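Local coordinates for thioredoxin-like protein (Klebsiella pneumoniae subsp. pneumoniae MGH 78578, PDB 3TY1) that is of unknown function but probably binds carbohydrate, its beta supersandwich fold being that of the galactose mutarotase (aldose 1-epimerase) relatives, at residues E46-L51 with K88-P93; L72-F77 with N111-R116. All blocks are in the same frame, centred on the assembly; numbering follows the deposited sequence.

Interaction 1 (E46-L51 with K88-P93); sequences EGSKIL and KEVVNP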
loop_
_atom_site.group_PDB
_atom_site.type_symbol
_atom_site.label_atom_id
_atom_site.label_comp_id
_atom_site.label_asym_id
_atom_site.label_seq_id
_atom_site.Cartn_x
_atom_site.Cartn_y
_atom_site.Cartn_z
ATOM N N GLU A 46 -6.265 -0.420 -11.029
ATOM C CA GLU A 46 -5.549 0.673 -11.669
ATOM C C GLU A 46 -4.047 0.380 -11.793
ATOM O O GLU A 46 -3.393 0.123 -10.809
ATOM C CB GLU A 46 -5.731 1.996 -10.926
ATOM C CG GLU A 46 -4.986 3.186 -11.599
ATOM C CD GLU A 46 -5.338 3.401 -13.107
ATOM O OE1 GLU A 46 -6.527 3.412 -13.446
ATOM O OE2 GLU A 46 -4.432 3.593 -13.932
ATOM N N GLY A 47 -3.555 0.354 -13.021
ATOM C CA GLY A 47 -2.135 0.109 -13.285
ATOM C C GLY A 47 -1.743 -1.355 -13.415
ATOM O O GLY A 47 -0.636 -1.624 -13.795
ATOM N N SER A 48 -2.645 -2.296 -13.114
ATOM C CA SER A 48 -2.359 -3.711 -13.234
ATOM C C SER A 48 -2.196 -4.109 -14.679
ATOM O O SER A 48 -2.925 -3.627 -15.525
ATOM C CB SER A 48 -3.484 -4.560 -12.656
ATOM O OG SER A 48 -3.524 -4.440 -11.238
ATOM N N LYS A 49 -1.232 -4.989 -14.964
ATOM C CA LYS A 49 -1.075 -5.495 -16.326
ATOM C C LYS A 49 -1.551 -6.944 -16.467
ATOM O O LYS A 49 -1.447 -7.741 -15.521
ATOM C CB LYS A 49 0.370 -5.453 -16.698
ATOM C CG LYS A 49 1.019 -4.085 -16.780
ATOM C CD LYS A 49 2.535 -4.211 -16.993
ATOM C CE LYS A 49 3.299 -4.542 -15.681
ATOM N NZ LYS A 49 4.746 -4.790 -15.903
ATOM N N ILE A 50 -2.072 -7.259 -17.646
ATOM C CA ILE A 50 -2.303 -8.634 -18.074
ATOM C C ILE A 50 -1.513 -8.865 -19.351
ATOM O O ILE A 50 -1.249 -7.911 -20.126
ATOM C CB ILE A 50 -3.799 -9.018 -18.286
ATOM C CG1 ILE A 50 -4.508 -8.097 -19.253
ATOM C CG2 ILE A 50 -4.507 -9.095 -16.913
ATOM C CD1 ILE A 50 -5.897 -8.606 -19.652
ATOM N N LEU A 51 -1.111 -10.119 -19.546
ATOM C CA LEU A 51 -0.364 -10.508 -20.730
ATOM C C LEU A 51 -1.025 -11.786 -21.218
ATOM O O LEU A 51 -1.141 -12.761 -20.455
ATOM C CB LEU A 51 1.114 -10.679 -20.391
ATOM C CG LEU A 51 2.087 -11.204 -21.435
ATOM C CD1 LEU A 51 2.114 -10.330 -22.651
ATOM C CD2 LEU A 51 3.536 -11.287 -20.769
ATOM N N LYS A 88 -13.428 -9.801 -8.935
ATOM C CA LYS A 88 -13.470 -9.728 -10.389
ATOM C C LYS A 88 -12.313 -8.907 -10.962
ATOM O O LYS A 88 -11.950 -9.072 -12.108
ATOM C CB LYS A 88 -14.775 -9.111 -10.859
ATOM C CG LYS A 88 -16.030 -9.786 -10.361
ATOM C CD LYS A 88 -16.248 -11.145 -10.911
ATOM C CE LYS A 88 -17.581 -11.768 -10.387
ATOM N NZ LYS A 88 -17.493 -13.309 -10.435
ATOM N N GLU A 89 -11.709 -8.062 -10.164
ATOM C CA GLU A 89 -10.617 -7.208 -10.630
ATOM C C GLU A 89 -9.256 -7.920 -10.511
ATOM O O GLU A 89 -9.102 -8.797 -9.677
ATOM C CB GLU A 89 -10.630 -5.941 -9.767
ATOM C CG GLU A 89 -11.883 -5.090 -10.198
ATOM C CD GLU A 89 -12.120 -3.833 -9.385
ATOM O OE1 GLU A 89 -11.302 -3.489 -8.481
ATOM O OE2 GLU A 89 -13.178 -3.217 -9.658
ATOM N N VAL A 90 -8.317 -7.498 -11.361
ATOM C CA VAL A 90 -6.925 -7.878 -11.298
ATOM C C VAL A 90 -6.299 -6.837 -10.349
ATOM O O VAL A 90 -5.831 -5.762 -10.786
ATOM C CB VAL A 90 -6.288 -7.863 -12.707
ATOM C CG1 VAL A 90 -4.771 -8.263 -12.641
ATOM C CG2 VAL A 90 -7.126 -8.789 -13.686
ATOM N N VAL A 91 -6.285 -7.172 -9.058
ATOM C CA VAL A 91 -5.965 -6.200 -8.021
ATOM C C VAL A 91 -4.483 -5.868 -8.025
ATOM O O VAL A 91 -3.613 -6.769 -7.927
ATOM C CB VAL A 91 -6.452 -6.649 -6.646
ATOM C CG1 VAL A 91 -6.090 -5.630 -5.545
ATOM C CG2 VAL A 91 -7.981 -6.963 -6.699
ATOM N N ASN A 92 -4.181 -4.574 -8.157
ATOM C CA ASN A 92 -2.796 -4.110 -8.105
ATOM C C ASN A 92 -2.367 -4.343 -6.647
ATOM O O ASN A 92 -3.045 -3.890 -5.731
ATOM C CB ASN A 92 -2.722 -2.637 -8.424
ATOM C CG ASN A 92 -1.295 -2.100 -8.524
ATOM O OD1 ASN A 92 -0.439 -2.397 -7.694
ATOM N ND2 ASN A 92 -1.081 -1.197 -9.497
ATOM N N PRO A 93 -1.229 -5.038 -6.413
ATOM C CA PRO A 93 -0.796 -5.253 -5.009
ATOM C C PRO A 93 -0.654 -3.984 -4.136
ATOM O O PRO A 93 -0.712 -4.098 -2.916
ATOM C CB PRO A 93 0.561 -5.909 -5.187
ATOM C CG PRO A 93 0.407 -6.700 -6.435
ATOM C CD PRO A 93 -0.375 -5.799 -7.346
#
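E46 meets N92 through its backbone: the carbonyl O of E46 accepts the side-chain amide ND2 of N92 at 3.0 Å. The donor lies in the carbonyl plane, and the N-H...O angle of 153° makes the bond fairly straight. N92 carries its CG anti to the backbone N (chi1 -174°), which swings the amide across to the turn at E46 while OD1 bonds to the backbone N of A94. The carboxylate of E46 heads elsewhere, to H41. G47 follows with a positive phi, and without a side chain its backbone can pass close to N92 ND2. S48 is the other polar link. Its hydroxyl OG gives a short 2.7 Å bond to the carbonyl O of V90, arriving tilted 35° from the carbonyl plane. The first torsion of S48 sets OG beside its own backbone N; from there OG also lies against CB of N92, at 3.4 Å, while CB of S48 rests on V90 CG1 at 3.9 Å. K49 turns its side chain from the loop and forms a salt bridge with D15, near a bound sulfate. At I50 the contact becomes apolar: CG2 touches CG2 of V90 at 4.2 Å, the two branched chains crossing at about a right angle. V90 thus serves both chemistries, its carbonyl O taking the serine and its methyl groups lying over S48 and I50. Two side-chain-to-backbone bonds, with no backbone pairing between the segments, fasten the irregular loop 88-93 to the turn that leads into strand 49-55, an inner strand of the six-stranded antiparallel meander in this supersandwich fold.

Interaction 2 (L72-F77 with N111-R116); sequences LRIEGF and NEMMVR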
loop_
_atom_site.group_PDB
_atom_site.type_symbol
_atom_site.label_atom_id
_atom_site.label_comp_id
_atom_site.label_asym_id
_atom_site.label_seq_id
_atom_site.Cartn_x
_atom_site.Cartn_y
_atom_site.Cartn_z
ATOM N N LEU A 72 -4.131 -16.331 -14.859
ATOM C CA LEU A 72 -5.505 -15.931 -14.540
ATOM C C LEU A 72 -6.554 -16.894 -15.097
ATOM O O LEU A 72 -7.500 -17.287 -14.409
ATOM C CB LEU A 72 -5.780 -14.542 -15.103
ATOM C CG LEU A 72 -4.943 -13.350 -14.583
ATOM C CD1 LEU A 72 -5.608 -12.008 -14.943
ATOM C CD2 LEU A 72 -4.675 -13.368 -13.146
ATOM N N ARG A 73 -6.339 -17.301 -16.336
ATOM C CA ARG A 73 -7.315 -18.110 -17.050
ATOM C C ARG A 73 -6.695 -18.746 -18.286
ATOM O O ARG A 73 -5.794 -18.191 -18.929
ATOM C CB ARG A 73 -8.546 -17.265 -17.430
ATOM C CG ARG A 73 -9.667 -18.007 -18.127
ATOM C CD ARG A 73 -10.826 -17.005 -18.471
ATOM N NE ARG A 73 -11.610 -16.670 -17.286
ATOM C CZ ARG A 73 -12.549 -15.721 -17.226
ATOM N NH1 ARG A 73 -12.829 -14.959 -18.279
ATOM N NH2 ARG A 73 -13.206 -15.539 -16.096
ATOM N N ILE A 74 -7.148 -19.975 -18.554
ATOM C CA ILE A 74 -6.742 -20.753 -19.730
ATOM C C ILE A 74 -8.041 -21.177 -20.403
ATOM O O ILE A 74 -8.867 -21.769 -19.738
ATOM C CB ILE A 74 -5.964 -21.992 -19.367
ATOM C CG1 ILE A 74 -4.827 -21.731 -18.347
ATOM C CG2 ILE A 74 -5.451 -22.680 -20.656
ATOM C CD1 ILE A 74 -3.708 -20.905 -18.903
ATOM N N GLU A 75 -8.249 -20.830 -21.682
ATOM C CA GLU A 75 -9.491 -21.115 -22.394
ATOM C C GLU A 75 -9.177 -21.733 -23.746
ATOM O O GLU A 75 -8.311 -21.248 -24.473
ATOM C CB GLU A 75 -10.344 -19.843 -22.683
ATOM C CG GLU A 75 -10.636 -18.906 -21.495
ATOM C CD GLU A 75 -10.952 -17.399 -21.879
ATOM O OE1 GLU A 75 -10.027 -16.570 -22.231
ATOM O OE2 GLU A 75 -12.144 -17.026 -21.755
ATOM N N GLY A 76 -9.941 -22.758 -24.114
ATOM C CA GLY A 76 -9.821 -23.363 -25.423
ATOM C C GLY A 76 -10.547 -24.686 -25.503
ATOM O O GLY A 76 -10.974 -25.247 -24.481
ATOM N N PHE A 77 -10.701 -25.165 -26.725
ATOM C CA PHE A 77 -11.300 -26.461 -26.997
ATOM C C PHE A 77 -12.670 -26.675 -26.328
ATOM O O PHE A 77 -12.980 -27.788 -25.912
ATOM C CB PHE A 77 -10.303 -27.557 -26.603
ATOM C CG PHE A 77 -8.961 -27.426 -27.295
ATOM C CD1 PHE A 77 -8.776 -27.945 -28.580
ATOM C CD2 PHE A 77 -7.895 -26.749 -26.680
ATOM C CE1 PHE A 77 -7.532 -27.844 -29.225
ATOM C CE2 PHE A 77 -6.652 -26.616 -27.328
ATOM C CZ PHE A 77 -6.475 -27.174 -28.614
ATOM N N ASN A 111 -8.403 -14.652 -7.429
ATOM C CA ASN A 111 -9.282 -15.115 -8.489
ATOM C C ASN A 111 -8.612 -15.953 -9.599
ATOM O O ASN A 111 -9.247 -16.306 -10.584
ATOM C CB ASN A 111 -9.999 -13.919 -9.086
ATOM C CG ASN A 111 -9.041 -12.928 -9.726
ATOM O OD1 ASN A 111 -7.867 -13.262 -10.046
ATOM N ND2 ASN A 111 -9.560 -11.729 -9.995
ATOM N N GLU A 112 -7.371 -16.352 -9.368
ATOM C CA GLU A 112 -6.546 -16.918 -10.412
ATOM C C GLU A 112 -6.674 -18.438 -10.556
ATOM O O GLU A 112 -7.034 -19.145 -9.633
ATOM C CB GLU A 112 -5.077 -16.551 -10.136
ATOM C CG GLU A 112 -4.786 -15.072 -10.020
ATOM C CD GLU A 112 -4.735 -14.517 -8.585
ATOM O OE1 GLU A 112 -5.476 -14.990 -7.698
ATOM O OE2 GLU A 112 -3.941 -13.596 -8.352
HETATM N N MSE A 113 -6.349 -18.888 -11.755
HETATM C CA MSE A 113 -6.240 -20.269 -12.123
HETATM C C MSE A 113 -4.955 -20.877 -11.531
HETATM O O MSE A 113 -4.958 -22.050 -11.161
HETATM C CB MSE A 113 -6.274 -20.397 -13.646
HETATM C CG MSE A 113 -6.183 -21.802 -14.161
HETATM SE SE MSE A 113 -4.362 -22.391 -14.614
HETATM C CE MSE A 113 -4.384 -23.923 -13.664
HETATM N N MSE A 114 -3.859 -20.117 -11.468
HETATM C CA MSE A 114 -2.610 -20.642 -10.843
HETATM C C MSE A 114 -1.871 -19.517 -10.096
HETATM O O MSE A 114 -1.450 -18.555 -10.711
HETATM C CB MSE A 114 -1.702 -21.344 -11.891
HETATM C CG MSE A 114 -0.745 -22.427 -11.355
HETATM SE SE MSE A 114 0.623 -21.679 -10.214
HETATM C CE MSE A 114 1.599 -20.669 -11.569
ATOM N N VAL A 115 -1.771 -19.649 -8.773
ATOM C CA VAL A 115 -1.031 -18.736 -7.921
ATOM C C VAL A 115 0.206 -19.420 -7.351
ATOM O O VAL A 115 0.083 -20.492 -6.782
ATOM C CB VAL A 115 -1.849 -18.285 -6.694
ATOM C CG1 VAL A 115 -0.998 -17.268 -5.874
ATOM C CG2 VAL A 115 -3.152 -17.692 -7.122
ATOM N N ARG A 116 1.391 -18.819 -7.504
ATOM C CA ARG A 116 2.582 -19.347 -6.828
ATOM C C ARG A 116 2.478 -18.868 -5.386
ATOM O O ARG A 116 2.567 -17.677 -5.135
ATOM C CB ARG A 116 3.849 -18.843 -7.503
ATOM C CG ARG A 116 4.061 -19.476 -8.887
ATOM C CD ARG A 116 5.219 -18.833 -9.681
ATOM N NE ARG A 116 5.379 -19.407 -11.027
ATOM C CZ ARG A 116 4.704 -19.000 -12.113
ATOM N NH1 ARG A 116 3.788 -18.077 -12.012
ATOM N NH2 ARG A 116 4.935 -19.550 -13.318
HETATM O O HOH W 1 -9.608 -18.138 -12.753
#
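The carbonyl O of L72 has two polar neighbours: a water at 2.8 Å and, more weakly, the backbone N of M113 at 3.3 Å with an N-H...O angle of only 134°. The same water also lies 2.9 Å from the carbonyl O of N111, so it is shared between the two backbones beside the direct bond. CB of M113, a selenomethionine, sits against the same L72 oxygen at 3.4 Å. The leucine side chain reaches back: L72 starts away from the other segment, but its CD2 comes to 3.6 Å from CG of E112, the two chains lying at a slant to each other. A chi1 of -57° sets CG of E112 against the leucine, and the bend at chi2 turns the carboxylate back toward N111, whose backbone N meets OE1 at 3.0 Å from above the carboxylate plane. Its OE2 is held by R67 and N70, so this buried acid has both oxygens engaged. Both segments carry a classic beta bulge, L72 and R73 facing T62, M113 and M114 facing L71; here strand 70-76 of the antiparallel meander meets the entry to strand 114-119, which belongs to the mixed sheet beside it. The last part of the contact is apolar. CG of M113 stands anti to the backbone N (chi1 -179°), and the chain then bends so that SE lies 3.8 Å from CG1 of I74. F214 of strand 204-214, in the same mixed sheet, also touches M113, while F190 of strand 189-198, in the ten-stranded sheet, packs on I74.

How the interactions relate
The contacts meet between strands 49-55 and 70-76 of the same six-stranded sheet: CD1 of L72 lies 3.7 Å from CG2 of I50 and 3.8 Å from CG2 of V90, while N111 ND2, bonded to the carbonyl O of V87, packs 3.0 Å from the carbonyl O of E89. Interaction 1 is the more peripheral, about 18 Å from the chain centre against about 8 Å, and two residues of its loop, E89 and N92, reach neighbouring subunits. Interaction 2 touches no other chain. Their chemistry follows: side chains bonded to backbone carbonyls pin a loop in interaction 1, whereas interaction 2 joins strand 70-76 to the entry of strand 114-119 through backbone, water and a selenium-to-isoleucine contact.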